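Local atomic coordinates of molinate hydrolase (Gulosibacter molinativorax, PDB entry 4UB9), a protein that hydrolyses the thiocarbamate pesticide molinate, probably as a zinc-dependent member of the amidohydrolase family. Residues A[175-188]-A[246-260]. Sequence-based numbering, arbitrary orientation.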
loop_
_atom_site.group_PDB
_atom_site.type_symbol
_atom_site.label_atom_id
_atom_site.label_comp_id
_atom_site.label_asym_id
_atom_site.label_seq_id
_atom_site.Cartn_x
_atom_site.Cartn_y
_atom_site.Cartn_z
ATOM N N ILE A 175 21.460 -14.696 -12.791
ATOM C CA ILE A 175 21.736 -15.585 -11.708
ATOM C C ILE A 175 21.664 -14.790 -10.410
ATOM O O ILE A 175 22.449 -13.873 -10.188
ATOM C CB ILE A 175 23.114 -16.238 -11.835
ATOM C CG1 ILE A 175 23.277 -16.970 -13.171
ATOM C CG2 ILE A 175 23.359 -17.179 -10.667
ATOM C CD1 ILE A 175 22.235 -18.012 -13.449
ATOM N N GLY A 176 20.766 -15.239 -9.525
ATOM C CA GLY A 176 20.625 -14.666 -8.191
ATOM C C GLY A 176 19.566 -13.590 -8.079
ATOM O O GLY A 176 19.442 -12.933 -7.052
ATOM N N MET A 177 18.825 -13.382 -9.161
ATOM C CA MET A 177 17.749 -12.390 -9.139
ATOM C C MET A 177 16.434 -13.103 -9.050
ATOM O O MET A 177 16.212 -14.164 -9.643
ATOM C CB MET A 177 17.766 -11.513 -10.411
ATOM C CG MET A 177 16.790 -10.311 -10.345
ATOM S SD MET A 177 16.647 -9.344 -11.870
ATOM C CE MET A 177 15.875 -10.504 -12.983
ATOM N N GLY A 178 15.500 -12.470 -8.385
ATOM C CA GLY A 178 14.124 -12.990 -8.351
ATOM C C GLY A 178 13.369 -12.736 -9.658
ATOM O O GLY A 178 13.807 -11.970 -10.513
ATOM N N GLY A 179 12.245 -13.415 -9.791
ATOM C CA GLY A 179 11.372 -13.291 -10.945
ATOM C C GLY A 179 10.512 -12.045 -10.818
ATOM O O GLY A 179 10.619 -11.290 -9.844
ATOM N N PRO A 180 9.649 -11.828 -11.801
ATOM C CA PRO A 180 8.871 -10.572 -11.921
ATOM C C PRO A 180 7.847 -10.345 -10.836
ATOM O O PRO A 180 7.371 -9.227 -10.700
ATOM C CB PRO A 180 8.185 -10.694 -13.280
ATOM C CG PRO A 180 8.179 -12.177 -13.569
ATOM C CD PRO A 180 9.424 -12.726 -12.941
ATOM N N PHE A 181 7.512 -11.349 -10.038
ATOM C CA PHE A 181 6.543 -11.109 -8.931
ATOM C C PHE A 181 7.213 -11.230 -7.552
ATOM O O PHE A 181 6.625 -11.541 -6.557
ATOM C CB PHE A 181 5.319 -11.943 -9.120
ATOM C CG PHE A 181 4.670 -11.660 -10.428
ATOM C CD1 PHE A 181 4.163 -10.397 -10.674
ATOM C CD2 PHE A 181 4.683 -12.594 -11.462
ATOM C CE1 PHE A 181 3.628 -10.094 -11.916
ATOM C CE2 PHE A 181 4.159 -12.281 -12.686
ATOM C CZ PHE A 181 3.624 -11.032 -12.906
ATOM N N THR A 182 8.426 -10.758 -7.559
ATOM C CA THR A 182 9.370 -10.827 -6.474
ATOM C C THR A 182 9.705 -9.373 -6.086
ATOM O O THR A 182 9.311 -8.437 -6.749
ATOM C CB THR A 182 10.578 -11.554 -7.079
ATOM O OG1 THR A 182 10.572 -12.905 -6.663
ATOM C CG2 THR A 182 11.809 -10.910 -6.816
ATOM N N GLY A 183 10.442 -9.196 -5.015
ATOM C CA GLY A 183 10.897 -7.869 -4.584
ATOM C C GLY A 183 11.731 -7.124 -5.597
ATOM O O GLY A 183 11.789 -5.873 -5.611
ATOM N N ASP A 184 12.443 -7.894 -6.381
ATOM C CA ASP A 184 13.231 -7.353 -7.477
ATOM C C ASP A 184 12.456 -6.527 -8.547
ATOM O O ASP A 184 13.063 -5.786 -9.304
ATOM C CB ASP A 184 14.010 -8.468 -8.129
ATOM C CG ASP A 184 15.111 -9.007 -7.226
ATOM O OD1 ASP A 184 15.864 -8.231 -6.670
ATOM O OD2 ASP A 184 15.257 -10.206 -7.103
ATOM N N PHE A 185 11.133 -6.644 -8.588
ATOM C CA PHE A 185 10.338 -5.859 -9.521
ATOM C C PHE A 185 9.228 -5.102 -8.826
ATOM O O PHE A 185 8.388 -4.556 -9.458
ATOM C CB PHE A 185 9.735 -6.758 -10.584
ATOM C CG PHE A 185 10.750 -7.343 -11.523
ATOM C CD1 PHE A 185 11.563 -8.383 -11.118
ATOM C CD2 PHE A 185 10.869 -6.859 -12.822
ATOM C CE1 PHE A 185 12.455 -8.955 -11.999
ATOM C CE2 PHE A 185 11.772 -7.402 -13.699
ATOM C CZ PHE A 185 12.592 -8.447 -13.287
ATOM N N MET A 186 9.284 -5.005 -7.525
ATOM C CA MET A 186 8.338 -4.185 -6.817
ATOM C C MET A 186 8.741 -2.719 -6.729
ATOM O O MET A 186 9.904 -2.359 -6.906
ATOM C CB MET A 186 8.181 -4.697 -5.395
ATOM C CG MET A 186 7.277 -5.900 -5.278
ATOM S SD MET A 186 7.331 -6.672 -3.624
ATOM C CE MET A 186 7.508 -5.332 -2.482
ATOM N N ARG A 187 7.752 -1.889 -6.421
ATOM C CA ARG A 187 7.971 -0.525 -5.901
ATOM C C ARG A 187 7.156 -0.388 -4.653
ATOM O O ARG A 187 6.218 -1.131 -4.454
ATOM C CB ARG A 187 7.555 0.559 -6.916
ATOM C CG ARG A 187 8.189 0.348 -8.278
ATOM C CD ARG A 187 8.070 1.592 -9.123
ATOM N NE ARG A 187 8.411 1.290 -10.497
ATOM C CZ ARG A 187 8.170 2.082 -11.533
ATOM N NH1 ARG A 187 7.647 3.280 -11.353
ATOM N NH2 ARG A 187 8.466 1.664 -12.761
ATOM N N PRO A 188 7.462 0.601 -3.822
ATOM C CA PRO A 188 6.712 0.754 -2.594
ATOM C C PRO A 188 5.196 0.735 -2.791
ATOM O O PRO A 188 4.491 0.087 -2.027
ATOM C CB PRO A 188 7.167 2.134 -2.069
ATOM C CG PRO A 188 8.554 2.300 -2.630
ATOM C CD PRO A 188 8.435 1.703 -4.013
ATOM N N HIS A 246 18.984 -5.984 -7.352
ATOM C CA HIS A 246 18.077 -5.463 -8.355
ATOM C C HIS A 246 16.849 -4.863 -7.676
ATOM O O HIS A 246 15.729 -5.062 -8.113
ATOM C CB HIS A 246 17.671 -6.590 -9.283
ATOM C CG HIS A 246 16.984 -6.142 -10.529
ATOM N ND1 HIS A 246 15.649 -5.825 -10.569
ATOM C CD2 HIS A 246 17.440 -6.003 -11.797
ATOM C CE1 HIS A 246 15.320 -5.464 -11.793
ATOM N NE2 HIS A 246 16.381 -5.586 -12.562
ATOM N N LEU A 247 17.093 -4.108 -6.610
ATOM C CA LEU A 247 16.051 -3.516 -5.787
ATOM C C LEU A 247 15.863 -2.005 -6.008
ATOM O O LEU A 247 15.359 -1.279 -5.120
ATOM C CB LEU A 247 16.397 -3.740 -4.313
ATOM C CG LEU A 247 16.489 -5.175 -3.843
ATOM C CD1 LEU A 247 16.859 -5.187 -2.372
ATOM C CD2 LEU A 247 15.168 -5.942 -4.035
ATOM N N VAL A 248 16.267 -1.523 -7.171
ATOM C CA VAL A 248 16.217 -0.086 -7.452
ATOM C C VAL A 248 14.800 0.458 -7.364
ATOM O O VAL A 248 14.548 1.519 -6.823
ATOM C CB VAL A 248 16.854 0.244 -8.805
ATOM C CG1 VAL A 248 18.343 -0.073 -8.735
ATOM C CG2 VAL A 248 16.219 -0.551 -9.978
ATOM N N GLY A 249 13.871 -0.345 -7.823
ATOM C CA GLY A 249 12.447 -0.027 -7.723
ATOM C C GLY A 249 11.944 0.131 -6.312
ATOM O O GLY A 249 11.164 1.034 -6.033
ATOM N N LEU A 250 12.340 -0.774 -5.421
ATOM C CA LEU A 250 11.887 -0.723 -4.043
ATOM C C LEU A 250 12.605 0.286 -3.213
ATOM O O LEU A 250 12.017 0.940 -2.410
ATOM C CB LEU A 250 12.127 -2.039 -3.349
ATOM C CG LEU A 250 10.927 -2.880 -3.033
ATOM C CD1 LEU A 250 11.431 -4.062 -2.219
ATOM C CD2 LEU A 250 9.861 -2.127 -2.287
ATOM N N LEU A 251 13.915 0.365 -3.388
ATOM C CA LEU A 251 14.764 1.139 -2.510
ATOM C C LEU A 251 15.446 2.357 -3.124
ATOM O O LEU A 251 16.111 3.114 -2.424
ATOM C CB LEU A 251 15.886 0.227 -1.951
ATOM C CG LEU A 251 15.368 -0.925 -1.100
ATOM C CD1 LEU A 251 16.533 -1.813 -0.706
ATOM C CD2 LEU A 251 14.662 -0.393 0.129
ATOM N N GLY A 252 15.290 2.539 -4.416
ATOM C CA GLY A 252 15.948 3.665 -5.099
ATOM C C GLY A 252 17.347 3.254 -5.537
ATOM O O GLY A 252 17.712 2.083 -5.439
ATOM N N PHE A 253 18.109 4.219 -6.026
ATOM C CA PHE A 253 19.347 3.941 -6.754
ATOM C C PHE A 253 20.594 4.069 -5.847
ATOM O O PHE A 253 21.692 3.870 -6.306
ATOM C CB PHE A 253 19.438 4.822 -8.054
ATOM C CG PHE A 253 18.515 4.366 -9.153
ATOM C CD1 PHE A 253 17.184 4.775 -9.186
ATOM C CD2 PHE A 253 18.951 3.453 -10.136
ATOM C CE1 PHE A 253 16.304 4.266 -10.154
ATOM C CE2 PHE A 253 18.080 2.959 -11.129
ATOM C CZ PHE A 253 16.747 3.361 -11.133
ATOM N N ARG A 254 20.399 4.380 -4.576
ATOM C CA ARG A 254 21.487 4.814 -3.709
ATOM C C ARG A 254 21.683 3.940 -2.490
ATOM O O ARG A 254 22.208 4.373 -1.484
ATOM C CB ARG A 254 21.218 6.258 -3.253
ATOM C CG ARG A 254 21.463 7.297 -4.354
ATOM C CD ARG A 254 20.264 8.200 -4.686
ATOM N NE ARG A 254 20.641 9.604 -4.581
ATOM C CZ ARG A 254 20.463 10.546 -5.501
ATOM N NH1 ARG A 254 19.856 10.304 -6.648
ATOM N NH2 ARG A 254 20.863 11.769 -5.256
ATOM N N ALA A 255 21.251 2.698 -2.569
ATOM C CA ALA A 255 21.420 1.762 -1.429
ATOM C C ALA A 255 21.714 0.338 -1.927
ATOM O O ALA A 255 20.968 -0.576 -1.649
ATOM C CB ALA A 255 20.170 1.752 -0.574
ATOM N N PRO A 256 22.786 0.165 -2.693
ATOM C CA PRO A 256 23.078 -1.119 -3.278
ATOM C C PRO A 256 23.721 -2.127 -2.333
ATOM O O PRO A 256 24.334 -1.781 -1.299
ATOM C CB PRO A 256 24.073 -0.758 -4.386
ATOM C CG PRO A 256 24.858 0.347 -3.771
ATOM C CD PRO A 256 23.823 1.164 -3.018
ATOM N N TYR A 257 23.552 -3.379 -2.711
ATOM C CA TYR A 257 24.053 -4.548 -1.971
ATOM C C TYR A 257 24.778 -5.474 -2.923
ATOM O O TYR A 257 24.654 -5.372 -4.157
ATOM C CB TYR A 257 22.896 -5.349 -1.421
ATOM C CG TYR A 257 22.043 -4.645 -0.420
ATOM C CD1 TYR A 257 22.339 -4.682 0.931
ATOM C CD2 TYR A 257 20.895 -3.973 -0.813
ATOM C CE1 TYR A 257 21.527 -4.033 1.857
ATOM C CE2 TYR A 257 20.069 -3.329 0.119
ATOM C CZ TYR A 257 20.405 -3.348 1.444
ATOM O OH TYR A 257 19.587 -2.744 2.346
ATOM N N PHE A 258 25.546 -6.385 -2.355
ATOM C CA PHE A 258 26.076 -7.527 -3.105
ATOM C C PHE A 258 25.177 -8.718 -2.926
ATOM O O PHE A 258 24.699 -9.013 -1.845
ATOM C CB PHE A 258 27.499 -7.858 -2.658
ATOM C CG PHE A 258 28.521 -6.987 -3.288
ATOM C CD1 PHE A 258 28.678 -5.685 -2.882
ATOM C CD2 PHE A 258 29.365 -7.491 -4.272
ATOM C CE1 PHE A 258 29.626 -4.876 -3.459
ATOM C CE2 PHE A 258 30.305 -6.692 -4.872
ATOM C CZ PHE A 258 30.431 -5.376 -4.471
ATOM N N THR A 259 24.919 -9.409 -4.007
ATOM C CA THR A 259 24.054 -10.610 -3.956
ATOM C C THR A 259 24.698 -11.809 -3.284
ATOM O O THR A 259 24.032 -12.627 -2.621
ATOM C CB THR A 259 23.669 -11.016 -5.405
ATOM O OG1 THR A 259 22.973 -9.936 -5.997
ATOM C CG2 THR A 259 22.788 -12.242 -5.440
ATOM N N PHE A 260 25.997 -11.933 -3.509
ATOM C CA PHE A 260 26.790 -13.122 -3.143
ATOM C C PHE A 260 28.046 -12.746 -2.378
ATOM O O PHE A 260 28.582 -11.654 -2.563
ATOM C CB PHE A 260 27.248 -13.868 -4.399
ATOM C CG PHE A 260 26.118 -14.488 -5.200
ATOM C CD1 PHE A 260 25.323 -15.470 -4.664
ATOM C CD2 PHE A 260 25.854 -14.055 -6.484
ATOM C CE1 PHE A 260 24.301 -16.024 -5.397
ATOM C CE2 PHE A 260 24.821 -14.595 -7.205
ATOM C CZ PHE A 260 24.039 -15.573 -6.655
HETATM O O HOH W 1 20.045 -10.090 -6.614
HETATM O O HOH W 2 12.674 -3.436 -6.706
HETATM O O HOH W 3 18.125 -8.611 -5.812
HETATM O O HOH W 4 13.724 -2.921 -9.200
#
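His246 reaches across to the loop 175-188 and meets Met177 and Asp184. His246 CB lies 3.6 Å from Asp184 OD1. CG is anti to the backbone N (chi1 -167°), which turns the ring so that one face meets Met177 SD and its ND1 edge meets Asp184 O. Met177 SD is 3.4 Å from His246 CD2 and covers that face toward the rim. His246 ND1 donates a hydrogen bond to Asp184 O (2.9 Å, 142° at the hydrogen). That oxygen is almost in the imidazole plane. His246 CE1 lies over one face of the Phe185 ring, 4.3 Å from Phe185 CZ. The His246 and Phe185 rings meet obliquely. The Asp184 carboxylate stands nearly perpendicular to the imidazole. Asp184 OD2 accepts a hydrogen bond from Gly178 N (2.6 Å), and Asp184 OD1 shares a water with His246 N.

Further along, the short helix 248-251 packs against 183-188. Met186 and Leu250 lie side by side, with Met186 CE 4.0 Å from Leu250 CD2. One water accepts from Leu250 N and lies within bonding reach of the carbonyls of Gly183 and Met186; another accepts from Gly249 N beside Asp184 O. At the other end, a water bridges Gly176 O and Thr259 OG1, which is also hydrogen-bonded to Ala242 O.

The contact joins two loops that follow neighbouring parallel strands, 174-175 and 239-242, of this TIM-barrel-clan protein. The His246 side chain is about 4 Å from the bound zinc ion, which His282 and His302 bind. An alanine in place of His246 would probably leave Asp184 O without its ND1 donor and open a gap beneath the Met177 sulfur. The in-plane bond and the sulfur over the face probably limit the turning of the ring beside the zinc site, while waters bridge several backbone polar groups of the two loops.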